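Local coordinates for ABC transporter periplasmic-binding protein YtfQ (Mycobacterium smegmatis, PDB 6HBD) that binds furanose sugars, here beta-D-galactofuranose, and probably serves as the extracytoplasmic sugar-binding component of a mycobacterial ABC transporter, at residues G30-N35 / L103-V108; F187-G192 / N213-L218; D207-Q212 / I235-V240. One frame throughout, in Å; residues are numbered along the deposited sequence.

Contact 1. Residues G30-N35 / L103-V108; sequences GWRTAN and LTDRAV. With GZL (beta-D-galactofuranose), chain L.
R32 reaches across to D105, and the two form a salt bridge beside the bound galactofuranose. The arginine chain starts with CG anti to the backbone N (chi1 -152°) and then bends at chi2 and chi3, which brings its guanidinium onto the carboxylate. NH1 lies 2.8 Å from D105 OD2 and equally near D105 OD1, but both of these bonds are weak. NH2 makes the firmer bond, to D105 OD1 at 3.0 Å; the oxygen lies at the guanidinium edge, in its plane, while the nitrogen stands above the carboxylate plane. D105 OD1 also has S80 OG as a partner, and sugar O5 comes to 2.6 Å from it. T104 OG1 supplies D105 OD2 with a further donor.

These residues belong to the N-terminal lobe of a type I periplasmic binding fold. The first turns of helix 30-46 and the loop leaving strand 101-104 both face the cleft between the lobes, where the ligand sits. The backbone of D105 takes part as well: its carbonyl O accepts from sugar O6 at 2.7 Å. R32 NH2 adds a weak, long bond to sugar O5, and R32 NE is weakly held by Q24.

The W31 side chain runs alongside D105 but the other way, CH2 lying 3.5 Å from D105 CB, and it lays one ring face over the sugar, with sugar C3 above the plane toward the rim. Its NE1 has a weak partner in C261 O. R106 extends from CG to NE along the sugar, and R32 NH2 sits over the centre of its guanidinium face. The R106 NH2 comes to 2.9 Å from sugar O4. N35 points at D105 too, but its ND2 is spent on P263 O.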
ATOM      1  N   GLY A  30       2.502   5.609   7.449  1.00 46.75           N
ATOM      2  CA  GLY A  30       2.291   6.966   6.958  1.00 45.76           C
ATOM      3  C   GLY A  30       1.282   6.988   5.834  1.00 50.52           C
ATOM      4  O   GLY A  30       0.357   7.817   5.817  1.00 51.08           O
ATOM      5  N   TRP A  31       1.446   6.026   4.900  1.00 46.76           N
ATOM      6  CA  TRP A  31       0.511   5.844   3.784  1.00 46.53           C
ATOM      7  C   TRP A  31      -0.931   5.746   4.313  1.00 53.27           C
ATOM      8  O   TRP A  31      -1.843   6.296   3.711  1.00 55.13           O
ATOM      9  CB  TRP A  31       0.853   4.553   2.992  1.00 43.88           C
ATOM     10  CG  TRP A  31       0.158   4.452   1.661  1.00 42.70           C
ATOM     11  CD1 TRP A  31       0.697   4.693   0.433  1.00 45.05           C
ATOM     12  CD2 TRP A  31      -1.207   4.110   1.439  1.00 41.57           C
ATOM     13  NE1 TRP A  31      -0.256   4.530  -0.539  1.00 43.66           N
ATOM     14  CE2 TRP A  31      -1.443   4.210   0.054  1.00 44.38           C
ATOM     15  CE3 TRP A  31      -2.245   3.678   2.268  1.00 42.46           C
ATOM     16  CZ2 TRP A  31      -2.665   3.884  -0.513  1.00 43.10           C
ATOM     17  CZ3 TRP A  31      -3.474   3.423   1.706  1.00 43.82           C
ATOM     18  CH2 TRP A  31      -3.676   3.536   0.331  1.00 43.93           C
ATOM     19  N   ARG A  32      -1.136   4.991   5.396  1.00 50.27           N
ATOM     20  CA  ARG A  32      -2.461   4.776   5.991  1.00 50.65           C
ATOM     21  C   ARG A  32      -3.017   6.064   6.593  1.00 54.97           C
ATOM     22  O   ARG A  32      -4.190   6.411   6.384  1.00 54.57           O
ATOM     23  CB  ARG A  32      -2.367   3.721   7.109  1.00 50.64           C
ATOM     24  CG  ARG A  32      -3.641   2.945   7.310  1.00 52.43           C
ATOM     25  CD  ARG A  32      -3.746   1.824   6.321  1.00 58.85           C
ATOM     26  NE  ARG A  32      -4.924   1.903   5.498  1.00 57.48           N
ATOM     27  CZ  ARG A  32      -5.129   1.182   4.407  1.00 69.39           C
ATOM     28  NH1 ARG A  32      -6.242   1.332   3.709  1.00 61.07           N
ATOM     29  NH2 ARG A  32      -4.202   0.314   3.988  1.00 46.71           N
ATOM     30  N   THR A  33      -2.171   6.757   7.368  1.00 50.23           N
ATOM     31  CA  THR A  33      -2.583   7.988   8.027  1.00 50.24           C
ATOM     32  C   THR A  33      -2.897   9.054   6.961  1.00 53.61           C
ATOM     33  O   THR A  33      -3.874   9.794   7.108  1.00 52.54           O
ATOM     34  CB  THR A  33      -1.565   8.381   9.110  1.00 61.10           C
ATOM     35  OG1 THR A  33      -0.255   8.457   8.544  1.00 64.02           O
ATOM     36  CG2 THR A  33      -1.557   7.390  10.261  1.00 57.81           C
ATOM     37  N   ALA A  34      -2.131   9.061   5.846  1.00 50.10           N
ATOM     38  CA  ALA A  34      -2.400   9.958   4.731  1.00 49.10           C
ATOM     39  C   ALA A  34      -3.736   9.589   4.097  1.00 56.60           C
ATOM     40  O   ALA A  34      -4.555  10.476   3.802  1.00 57.88           O
ATOM     41  CB  ALA A  34      -1.304   9.852   3.701  1.00 49.15           C
ATOM     42  N   ASN A  35      -3.958   8.273   3.895  1.00 53.63           N
ATOM     43  CA  ASN A  35      -5.212   7.775   3.317  1.00 54.40           C
ATOM     44  C   ASN A  35      -6.410   8.162   4.218  1.00 60.00           C
ATOM     45  O   ASN A  35      -7.388   8.710   3.709  1.00 60.08           O
ATOM     46  CB  ASN A  35      -5.137   6.251   3.104  1.00 54.06           C
ATOM     47  CG  ASN A  35      -6.296   5.657   2.353  1.00 67.56           C
ATOM     48  OD1 ASN A  35      -7.082   4.874   2.894  1.00 65.70           O
ATOM     49  ND2 ASN A  35      -6.408   5.983   1.081  1.00 56.24           N
ATOM     50  N   LEU A 103     -14.151  -1.453  -2.751  1.00 64.98           N
ATOM     51  CA  LEU A 103     -12.898  -1.900  -2.142  1.00 64.70           C
ATOM     52  C   LEU A 103     -11.843  -0.860  -2.462  1.00 69.34           C
ATOM     53  O   LEU A 103     -11.769  -0.429  -3.615  1.00 70.51           O
ATOM     54  CB  LEU A 103     -12.499  -3.286  -2.686  1.00 64.31           C
ATOM     55  CG  LEU A 103     -13.035  -4.506  -1.899  1.00 67.51           C
ATOM     56  CD1 LEU A 103     -14.514  -4.357  -1.509  1.00 66.76           C
ATOM     57  CD2 LEU A 103     -12.791  -5.781  -2.676  1.00 69.12           C
ATOM     58  N   THR A 104     -11.094  -0.380  -1.435  1.00 64.07           N
ATOM     59  CA  THR A 104     -10.063   0.645  -1.622  1.00 62.87           C
ATOM     60  C   THR A 104      -8.688   0.129  -1.131  1.00 66.07           C
ATOM     61  O   THR A 104      -8.586  -0.444  -0.045  1.00 65.75           O
ATOM     62  CB  THR A 104     -10.470   2.028  -1.019  1.00 64.37           C
ATOM     63  OG1 THR A 104      -9.953   2.208   0.296  1.00 67.42           O
ATOM     64  CG2 THR A 104     -11.949   2.276  -1.036  1.00 58.08           C
ATOM     65  N   ASP A 105      -7.662   0.264  -2.001  1.00 61.19           N
ATOM     66  CA  ASP A 105      -6.246  -0.059  -1.820  1.00 60.46           C
ATOM     67  C   ASP A 105      -5.899  -1.530  -1.470  1.00 62.64           C
ATOM     68  O   ASP A 105      -4.716  -1.853  -1.413  1.00 60.82           O
ATOM     69  CB  ASP A 105      -5.612   0.903  -0.810  1.00 62.50           C
ATOM     70  CG  ASP A 105      -6.055   0.815   0.630  1.00 67.79           C
ATOM     71  OD1 ASP A 105      -5.539  -0.065   1.362  1.00 65.47           O
ATOM     72  OD2 ASP A 105      -6.884   1.660   1.051  1.00 74.19           O
ATOM     73  N   ARG A 106      -6.897  -2.412  -1.300  1.00 58.70           N
ATOM     74  CA  ARG A 106      -6.705  -3.833  -1.045  1.00 58.15           C
ATOM     75  C   ARG A 106      -7.884  -4.595  -1.651  1.00 61.76           C
ATOM     76  O   ARG A 106      -9.012  -4.115  -1.609  1.00 60.14           O
ATOM     77  CB  ARG A 106      -6.611  -4.102   0.461  1.00 57.06           C
ATOM     78  CG  ARG A 106      -5.177  -4.225   0.936  1.00 64.03           C
ATOM     79  CD  ARG A 106      -5.001  -4.005   2.422  1.00 66.32           C
ATOM     80  NE  ARG A 106      -3.651  -3.555   2.753  1.00 61.18           N
ATOM     81  CZ  ARG A 106      -3.180  -3.414   3.988  1.00 62.83           C
ATOM     82  NH1 ARG A 106      -3.948  -3.676   5.036  1.00 48.19           N
ATOM     83  NH2 ARG A 106      -1.933  -3.024   4.184  1.00 38.38           N
ATOM     84  N   ALA A 107      -7.608  -5.772  -2.225  1.00 58.80           N
ATOM     85  CA  ALA A 107      -8.614  -6.636  -2.828  1.00 58.45           C
ATOM     86  C   ALA A 107      -8.930  -7.832  -1.904  1.00 62.85           C
ATOM     87  O   ALA A 107      -8.318  -7.992  -0.842  1.00 62.17           O
ATOM     88  CB  ALA A 107      -8.130  -7.120  -4.180  1.00 59.06           C
ATOM     89  N   VAL A 108      -9.947  -8.611  -2.295  1.00 59.94           N
ATOM     90  CA  VAL A 108     -10.444  -9.773  -1.568  1.00 59.81           C
ATOM     91  C   VAL A 108     -10.273 -11.024  -2.409  1.00 68.22           C
ATOM     92  O   VAL A 108      -9.896 -10.949  -3.577  1.00 67.53           O
ATOM     93  CB  VAL A 108     -11.927  -9.606  -1.127  1.00 62.63           C
ATOM     94  CG1 VAL A 108     -12.090  -8.419  -0.198  1.00 62.45           C
ATOM     95  CG2 VAL A 108     -12.884  -9.502  -2.309  1.00 61.87           C
TER
HETATM   96  C6  GZL L 410      -1.498  -0.284  -0.684  1.00 46.65           C
HETATM   97  C5  GZL L 410      -1.964  -0.200   0.754  1.00 48.07           C
HETATM   98  C4  GZL L 410      -0.859  -0.546   1.737  1.00 47.40           C
HETATM   99  C3  GZL L 410       0.367   0.359   1.681  1.00 47.10           C
HETATM  100  C2  GZL L 410       0.927   0.177   3.079  1.00 46.92           C
HETATM  101  O6  GZL L 410      -2.603  -0.128  -1.565  1.00 49.02           O
HETATM  102  O5  GZL L 410      -3.123  -1.010   0.967  1.00 50.31           O
HETATM  103  O4  GZL L 410      -1.348  -0.374   3.086  1.00 47.90           O
HETATM  104  O3  GZL L 410       1.334   0.002   0.708  1.00 46.14           O
HETATM  105  C1  GZL L 410      -0.343   0.232   3.910  1.00 47.76           C
HETATM  106  O2  GZL L 410       1.831   1.194   3.485  1.00 50.30           O
HETATM  107  O1  GZL L 410      -0.018  -0.550   5.003  1.00 49.07           O

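Contact 2. Residues F187-G192 / N213-L218. With GZL (beta-D-galactofuranose), chain L.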
ATOM      1  N   PHE A 187       3.952  -4.099   8.021  1.00 57.97           N
ATOM      2  CA  PHE A 187       3.832  -2.768   7.422  1.00 56.06           C
ATOM      3  C   PHE A 187       4.027  -1.611   8.475  1.00 58.02           C
ATOM      4  O   PHE A 187       3.487  -0.505   8.290  1.00 57.50           O
ATOM      5  CB  PHE A 187       2.500  -2.626   6.607  1.00 56.68           C
ATOM      6  CG  PHE A 187       2.410  -3.236   5.222  1.00 56.24           C
ATOM      7  CD1 PHE A 187       3.480  -3.168   4.346  1.00 58.30           C
ATOM      8  CD2 PHE A 187       1.192  -3.631   4.707  1.00 56.51           C
ATOM      9  CE1 PHE A 187       3.356  -3.570   3.009  1.00 57.91           C
ATOM     10  CE2 PHE A 187       1.079  -4.085   3.386  1.00 58.19           C
ATOM     11  CZ  PHE A 187       2.163  -4.053   2.547  1.00 55.52           C
ATOM     12  N   THR A 188       4.865  -1.843   9.515  1.00 51.72           N
ATOM     13  CA  THR A 188       5.148  -0.841  10.552  1.00 51.15           C
ATOM     14  C   THR A 188       6.625  -0.473  10.583  1.00 54.30           C
ATOM     15  O   THR A 188       7.455  -1.203  10.049  1.00 51.46           O
ATOM     16  CB  THR A 188       4.720  -1.346  11.919  1.00 60.00           C
ATOM     17  OG1 THR A 188       5.446  -2.541  12.230  1.00 65.36           O
ATOM     18  CG2 THR A 188       3.233  -1.581  12.004  1.00 56.41           C
ATOM     19  N   ARG A 189       6.937   0.679  11.191  1.00 53.98           N
ATOM     20  CA  ARG A 189       8.326   1.114  11.367  1.00 56.05           C
ATOM     21  C   ARG A 189       9.018   0.186  12.377  1.00 61.42           C
ATOM     22  O   ARG A 189      10.122  -0.284  12.112  1.00 60.39           O
ATOM     23  CB  ARG A 189       8.416   2.553  11.907  1.00 59.54           C
ATOM     24  CG  ARG A 189       8.331   3.666  10.875  1.00 74.11           C
ATOM     25  CD  ARG A 189       9.383   4.727  11.158  1.00 88.67           C
ATOM     26  NE  ARG A 189       9.064   6.014  10.544  1.00106.42           N
ATOM     27  CZ  ARG A 189       9.765   7.128  10.735  1.00127.92           C
ATOM     28  NH1 ARG A 189      10.841   7.124  11.523  1.00118.56           N
ATOM     29  NH2 ARG A 189       9.399   8.260  10.140  1.00115.61           N
ATOM     30  N   SER A 190       8.361  -0.066  13.540  1.00 59.84           N
ATOM     31  CA  SER A 190       8.898  -0.941  14.595  1.00 60.45           C
ATOM     32  C   SER A 190       9.159  -2.338  14.039  1.00 64.30           C
ATOM     33  O   SER A 190      10.247  -2.875  14.216  1.00 63.29           O
ATOM     34  CB  SER A 190       7.942  -1.016  15.785  1.00 64.83           C
ATOM     35  OG  SER A 190       6.621  -1.337  15.378  1.00 75.33           O
ATOM     36  N   GLY A 191       8.178  -2.873  13.316  1.00 61.89           N
ATOM     37  CA  GLY A 191       8.279  -4.179  12.683  1.00 61.54           C
ATOM     38  C   GLY A 191       9.432  -4.274  11.703  1.00 65.78           C
ATOM     39  O   GLY A 191      10.103  -5.301  11.644  1.00 67.51           O
ATOM     40  N   GLY A 192       9.677  -3.212  10.949  1.00 61.18           N
ATOM     41  CA  GLY A 192      10.787  -3.179  10.001  1.00 60.78           C
ATOM     42  C   GLY A 192      12.142  -3.126  10.686  1.00 65.03           C
ATOM     43  O   GLY A 192      13.127  -3.661  10.178  1.00 63.97           O
ATOM     44  N   ASN A 213       7.068  -1.494   2.076  1.00 53.66           N
ATOM     45  CA  ASN A 213       6.399  -0.285   2.532  1.00 52.80           C
ATOM     46  C   ASN A 213       7.523   0.539   3.130  1.00 56.01           C
ATOM     47  O   ASN A 213       8.318  -0.019   3.880  1.00 54.32           O
ATOM     48  CB  ASN A 213       5.302  -0.690   3.498  1.00 47.26           C
ATOM     49  CG  ASN A 213       5.162   0.093   4.741  1.00 63.49           C
ATOM     50  OD1 ASN A 213       5.639  -0.313   5.799  1.00 56.61           O
ATOM     51  ND2 ASN A 213       4.483   1.215   4.646  1.00 61.06           N
ATOM     52  N   ASP A 214       7.687   1.807   2.712  1.00 53.43           N
ATOM     53  CA  ASP A 214       8.851   2.559   3.176  1.00 54.40           C
ATOM     54  C   ASP A 214       8.887   2.786   4.705  1.00 57.65           C
ATOM     55  O   ASP A 214       9.977   3.050   5.206  1.00 56.85           O
ATOM     56  CB  ASP A 214       9.122   3.868   2.397  1.00 57.09           C
ATOM     57  CG  ASP A 214       8.017   4.802   2.025  1.00 65.38           C
ATOM     58  OD1 ASP A 214       6.995   4.821   2.738  1.00 71.91           O
ATOM     59  OD2 ASP A 214       8.194   5.554   1.035  1.00 56.97           O
ATOM     60  N   ASP A 215       7.770   2.593   5.461  1.00 53.81           N
ATOM     61  CA  ASP A 215       7.842   2.653   6.930  1.00 52.29           C
ATOM     62  C   ASP A 215       8.756   1.518   7.419  1.00 57.20           C
ATOM     63  O   ASP A 215       9.675   1.774   8.195  1.00 58.88           O
ATOM     64  CB  ASP A 215       6.471   2.548   7.591  1.00 52.51           C
ATOM     65  CG  ASP A 215       5.673   3.810   7.479  1.00 59.56           C
ATOM     66  OD1 ASP A 215       5.573   4.356   6.350  1.00 63.21           O
ATOM     67  OD2 ASP A 215       5.142   4.262   8.508  1.00 62.38           O
ATOM     68  N   MET A 216       8.586   0.299   6.881  1.00 52.00           N
ATOM     69  CA  MET A 216       9.470  -0.818   7.248  1.00 51.72           C
ATOM     70  C   MET A 216      10.916  -0.535   6.853  1.00 53.16           C
ATOM     71  O   MET A 216      11.823  -0.840   7.615  1.00 52.87           O
ATOM     72  CB  MET A 216       8.990  -2.133   6.621  1.00 53.93           C
ATOM     73  CG  MET A 216       7.709  -2.637   7.260  1.00 56.86           C
ATOM     74  SD  MET A 216       6.942  -4.097   6.559  1.00 59.97           S
ATOM     75  CE  MET A 216       7.411  -3.985   4.855  1.00 56.43           C
ATOM     76  N   GLY A 217      11.108   0.074   5.688  1.00 47.76           N
ATOM     77  CA  GLY A 217      12.419   0.490   5.207  1.00 46.96           C
ATOM     78  C   GLY A 217      13.032   1.616   6.033  1.00 51.86           C
ATOM     79  O   GLY A 217      14.256   1.815   6.016  1.00 50.85           O
ATOM     80  N   LEU A 218      12.185   2.410   6.729  1.00 47.90           N
ATOM     81  CA  LEU A 218      12.680   3.462   7.616  1.00 47.01           C
ATOM     82  C   LEU A 218      13.202   2.786   8.906  1.00 53.61           C
ATOM     83  O   LEU A 218      14.351   3.022   9.285  1.00 55.28           O
ATOM     84  CB  LEU A 218      11.626   4.561   7.880  1.00 45.78           C
ATOM     85  CG  LEU A 218      11.339   5.511   6.693  1.00 48.04           C
ATOM     86  CD1 LEU A 218      10.020   6.260   6.894  1.00 46.92           C
ATOM     87  CD2 LEU A 218      12.492   6.495   6.453  1.00 47.94           C
TER
HETATM   88  C6  GZL L 410      -1.498  -0.284  -0.684  1.00 46.65           C
HETATM   89  C5  GZL L 410      -1.964  -0.200   0.754  1.00 48.07           C
HETATM   90  C4  GZL L 410      -0.859  -0.546   1.737  1.00 47.40           C
HETATM   91  C3  GZL L 410       0.367   0.359   1.681  1.00 47.10           C
HETATM   92  C2  GZL L 410       0.927   0.177   3.079  1.00 46.92           C
HETATM   93  O6  GZL L 410      -2.603  -0.128  -1.565  1.00 49.02           O
HETATM   94  O5  GZL L 410      -3.123  -1.010   0.967  1.00 50.31           O
HETATM   95  O4  GZL L 410      -1.348  -0.374   3.086  1.00 47.90           O
HETATM   96  O3  GZL L 410       1.334   0.002   0.708  1.00 46.14           O
HETATM   97  C1  GZL L 410      -0.343   0.232   3.910  1.00 47.76           C
HETATM   98  O2  GZL L 410       1.831   1.194   3.485  1.00 50.30           O
HETATM   99  O1  GZL L 410      -0.018  -0.550   5.003  1.00 49.07           O
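At the N-terminal ends of helices 189-202 and 214-226, which flank the sugar site, F187 and M216 form a Met-aromatic contact. The sulfur approaches the ring obliquely, with M216 SD 5.4 Å from the centroid of F187 and 65° off the ring normal, and the M216 methyl CE reaches F187 CD1 at 4.0 Å. A bend at chi3 of M216 (-30°) turns that methyl toward the ring, while CG lies against T188 O. F187 in turn presents one face to the ligand: sugar C2 sits 4.1 Å above the ring plane, over its centre. P159 and R163 of helix 158-171 also pack on this phenylalanine.

Each helix starts with a side-chain N-cap. T188 OG1 accepts from G191 N at 3.0 Å, and N213 OD1 accepts from M216 N at 3.2 Å, the latter donor standing well above the carbonyl plane of the amide. Both helix starts belong to the C-terminal lobe of a type I periplasmic binding fold and face the cleft, where N213 has two roles. While OD1 caps the helix, ND2 turns to the ligand, lying 2.9 Å from sugar O2 in a weak, poorly aligned bond, and it also donates to D241 OD2.

Farther from the sugar the two helices touch almost backbone to backbone. G192 CA meets M216 O at 3.5 Å in a CA-H...O contact, and R189 CA makes a similar one to D215 O. G192, with no side chain, puts its CA directly against that M216 carbonyl. R189 then runs out along the neighbouring helix, its aliphatic CG against D215 CB and one guanidinium face on L218, whose CB lies 3.9 Å above the plane. The charged end is taken up by a salt bridge to D245.

Contact 3. Residues D207-Q212 / I235-V240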
ATOM      1  N   ASP A 207      23.590  -6.779   0.683  1.00 64.43           N
ATOM      2  CA  ASP A 207      23.856  -5.736  -0.322  1.00 64.10           C
ATOM      3  C   ASP A 207      22.735  -4.711  -0.416  1.00 65.82           C
ATOM      4  O   ASP A 207      22.995  -3.507  -0.549  1.00 66.02           O
ATOM      5  CB  ASP A 207      24.075  -6.348  -1.713  1.00 66.10           C
ATOM      6  CG  ASP A 207      25.427  -6.996  -1.862  1.00 78.13           C
ATOM      7  OD1 ASP A 207      25.587  -8.135  -1.379  1.00 79.86           O
ATOM      8  OD2 ASP A 207      26.328  -6.363  -2.474  1.00 81.92           O
ATOM      9  N   VAL A 208      21.490  -5.206  -0.382  1.00 58.92           N
ATOM     10  CA  VAL A 208      20.292  -4.404  -0.569  1.00 55.92           C
ATOM     11  C   VAL A 208      19.111  -4.994   0.221  1.00 56.28           C
ATOM     12  O   VAL A 208      19.038  -6.202   0.417  1.00 55.38           O
ATOM     13  CB  VAL A 208      20.018  -4.291  -2.103  1.00 59.28           C
ATOM     14  CG1 VAL A 208      20.421  -5.563  -2.843  1.00 59.05           C
ATOM     15  CG2 VAL A 208      18.563  -3.900  -2.432  1.00 59.13           C
ATOM     16  N   VAL A 209      18.199  -4.123   0.675  1.00 51.53           N
ATOM     17  CA  VAL A 209      16.967  -4.493   1.368  1.00 50.64           C
ATOM     18  C   VAL A 209      15.800  -3.952   0.515  1.00 55.67           C
ATOM     19  O   VAL A 209      15.879  -2.853  -0.024  1.00 56.06           O
ATOM     20  CB  VAL A 209      16.911  -4.068   2.876  1.00 53.69           C
ATOM     21  CG1 VAL A 209      17.987  -3.063   3.224  1.00 53.52           C
ATOM     22  CG2 VAL A 209      15.525  -3.596   3.340  1.00 53.07           C
ATOM     23  N   PHE A 210      14.753  -4.758   0.355  1.00 50.58           N
ATOM     24  CA  PHE A 210      13.574  -4.387  -0.383  1.00 49.88           C
ATOM     25  C   PHE A 210      12.455  -4.354   0.617  1.00 54.43           C
ATOM     26  O   PHE A 210      11.971  -5.410   1.050  1.00 53.22           O
ATOM     27  CB  PHE A 210      13.268  -5.363  -1.529  1.00 51.72           C
ATOM     28  CG  PHE A 210      11.859  -5.250  -2.080  1.00 53.42           C
ATOM     29  CD1 PHE A 210      11.382  -4.045  -2.577  1.00 56.60           C
ATOM     30  CD2 PHE A 210      10.985  -6.327  -2.020  1.00 55.65           C
ATOM     31  CE1 PHE A 210      10.071  -3.932  -3.038  1.00 56.62           C
ATOM     32  CE2 PHE A 210       9.672  -6.207  -2.471  1.00 57.85           C
ATOM     33  CZ  PHE A 210       9.227  -5.012  -2.978  1.00 55.69           C
ATOM     34  N   ALA A 211      12.048  -3.129   0.997  1.00 51.44           N
ATOM     35  CA  ALA A 211      10.963  -2.947   1.939  1.00 51.10           C
ATOM     36  C   ALA A 211       9.683  -2.804   1.136  1.00 57.35           C
ATOM     37  O   ALA A 211       9.637  -2.003   0.218  1.00 57.94           O
ATOM     38  CB  ALA A 211      11.211  -1.724   2.803  1.00 51.41           C
ATOM     39  N   GLN A 212       8.640  -3.577   1.470  1.00 53.80           N
ATOM     40  CA  GLN A 212       7.377  -3.504   0.733  1.00 54.07           C
ATOM     41  C   GLN A 212       6.559  -2.284   1.126  1.00 57.70           C
ATOM     42  O   GLN A 212       5.474  -2.061   0.581  1.00 56.68           O
ATOM     43  CB  GLN A 212       6.567  -4.804   0.905  1.00 55.49           C
ATOM     44  CG  GLN A 212       7.148  -5.951   0.084  1.00 59.52           C
ATOM     45  CD  GLN A 212       6.442  -7.245   0.366  1.00 67.17           C
ATOM     46  OE1 GLN A 212       5.357  -7.286   0.961  1.00 50.73           O
ATOM     47  NE2 GLN A 212       7.058  -8.338  -0.038  1.00 67.88           N
ATOM     48  N   ILE A 235      24.501  -0.497   2.675  1.00 59.06           N
ATOM     49  CA  ILE A 235      23.328  -1.308   2.334  1.00 56.47           C
ATOM     50  C   ILE A 235      22.324  -0.395   1.615  1.00 55.69           C
ATOM     51  O   ILE A 235      21.870   0.604   2.184  1.00 53.98           O
ATOM     52  CB  ILE A 235      22.665  -1.954   3.569  1.00 59.20           C
ATOM     53  CG1 ILE A 235      23.629  -2.862   4.325  1.00 58.86           C
ATOM     54  CG2 ILE A 235      21.426  -2.745   3.136  1.00 60.17           C
ATOM     55  CD1 ILE A 235      23.219  -3.079   5.718  1.00 62.07           C
ATOM     56  N   LYS A 236      21.901  -0.798   0.423  1.00 49.66           N
ATOM     57  CA  LYS A 236      20.935  -0.034  -0.351  1.00 48.06           C
ATOM     58  C   LYS A 236      19.484  -0.311   0.102  1.00 49.72           C
ATOM     59  O   LYS A 236      19.172  -1.413   0.514  1.00 49.98           O
ATOM     60  CB  LYS A 236      21.123  -0.327  -1.851  1.00 49.83           C
ATOM     61  CG  LYS A 236      22.594  -0.165  -2.290  1.00 63.24           C
ATOM     62  CD  LYS A 236      22.777   0.440  -3.691  1.00 69.05           C
ATOM     63  CE  LYS A 236      24.215   0.840  -3.967  1.00 72.91           C
ATOM     64  NZ  LYS A 236      24.651   2.064  -3.220  1.00 73.40           N
ATOM     65  N   ILE A 237      18.613   0.692   0.075  1.00 44.49           N
ATOM     66  CA  ILE A 237      17.212   0.492   0.425  1.00 43.09           C
ATOM     67  C   ILE A 237      16.380   0.925  -0.763  1.00 49.67           C
ATOM     68  O   ILE A 237      16.715   1.925  -1.421  1.00 49.68           O
ATOM     69  CB  ILE A 237      16.749   1.203   1.712  1.00 44.52           C
ATOM     70  CG1 ILE A 237      17.788   1.016   2.871  1.00 43.71           C
ATOM     71  CG2 ILE A 237      15.321   0.721   2.101  1.00 41.79           C
ATOM     72  CD1 ILE A 237      17.602   1.922   4.094  1.00 39.53           C
ATOM     73  N   VAL A 238      15.344   0.091  -1.090  1.00 45.49           N
ATOM     74  CA  VAL A 238      14.365   0.333  -2.131  1.00 43.91           C
ATOM     75  C   VAL A 238      13.016  -0.037  -1.538  1.00 48.07           C
ATOM     76  O   VAL A 238      12.883  -1.103  -0.933  1.00 48.21           O
ATOM     77  CB  VAL A 238      14.664  -0.315  -3.500  1.00 47.11           C
ATOM     78  CG1 VAL A 238      16.142  -0.640  -3.650  1.00 46.60           C
ATOM     79  CG2 VAL A 238      13.798  -1.534  -3.789  1.00 47.02           C
ATOM     80  N   ALA A 239      12.040   0.883  -1.618  1.00 43.12           N
ATOM     81  CA  ALA A 239      10.746   0.638  -1.026  1.00 41.80           C
ATOM     82  C   ALA A 239       9.612   1.121  -1.892  1.00 46.00           C
ATOM     83  O   ALA A 239       9.837   1.727  -2.947  1.00 45.08           O
ATOM     84  CB  ALA A 239      10.686   1.270   0.345  1.00 42.48           C
ATOM     85  N   VAL A 240       8.386   0.763  -1.477  1.00 42.76           N
ATOM     86  CA  VAL A 240       7.144   1.119  -2.152  1.00 41.91           C
ATOM     87  C   VAL A 240       6.366   2.056  -1.208  1.00 46.12           C
ATOM     88  O   VAL A 240       6.440   1.869   0.002  1.00 47.63           O
ATOM     89  CB  VAL A 240       6.357  -0.166  -2.527  1.00 45.08           C
ATOM     90  CG1 VAL A 240       4.991   0.170  -3.137  1.00 45.09           C
ATOM     91  CG2 VAL A 240       7.171  -1.027  -3.481  1.00 44.48           C
TER
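F210 and V238 lie side by side on neighbouring parallel strands, their side chains crossing at about a right angle. With CG anti to the backbone N (chi1 164°), the phenyl group is carried along the sheet toward Q212 instead of straight out from it. CD1 of the ring lies 3.7 Å from V238 CG2, and farther along the same ring CE1 meets V240 CG2 at 4.1 Å. That V240 methyl sits at the ring edge, near its plane. F210 also stacks on F167, and A131 of helix 124-138 packs against both F210 and V238, so this face of the sheet is covered by helices. V208 shares the face, its CB next to that of K236, whose amine leads away from the contact.

Strands 208-211 and 236-239 are the two strands of a beta-alpha-beta unit whose connection is helix 214-226, and they run at 18° to each other within the C-terminal lobe's sheet. Their backbones alternate in the usual parallel way: K236 N gives to D207 O, V209 N to K236 O at 2.9 Å, V238 N to V209 O, and A211 N to V238 O at 2.9 Å. The last link, V240 N to A211 O, is weak at 3.5 Å, where the second chain turns a corner.

On the reverse face V209 is set obliquely against I235, CG1 to CG2 3.5 Å, and the same V209 methyl lies 4.1 Å from I237 CG1. A211 and A239 follow, methyl to methyl, CB to CB 3.9 Å, and here small side chains let the connecting helix come in close. That helix lays I224 on I235 and I237, M221 on I237, and D214 beside A239.

Overall arrangement
Contacts 1 and 2 hold the galactofuranose from the two lobes, their centres 16 Å apart. They touch directly: G30 N reaches D215 OD2 at 3.1 Å, probably a hydrogen bond, and R106 NH2 packs on F187 CD2 at 3.2 Å. Contact 3 lies behind contact 2, with centres 11 Å apart, and its strand 208-211 leads straight into N213 and helix 214-226, one of the two helices joined in contact 2. D214 N meets V240 O at 3.0 Å, probably another hydrogen bond. Contact 3 does not touch contact 1, the nearest atoms being about 6 Å apart, although the side chain of V240 comes within about 5 Å of the sugar.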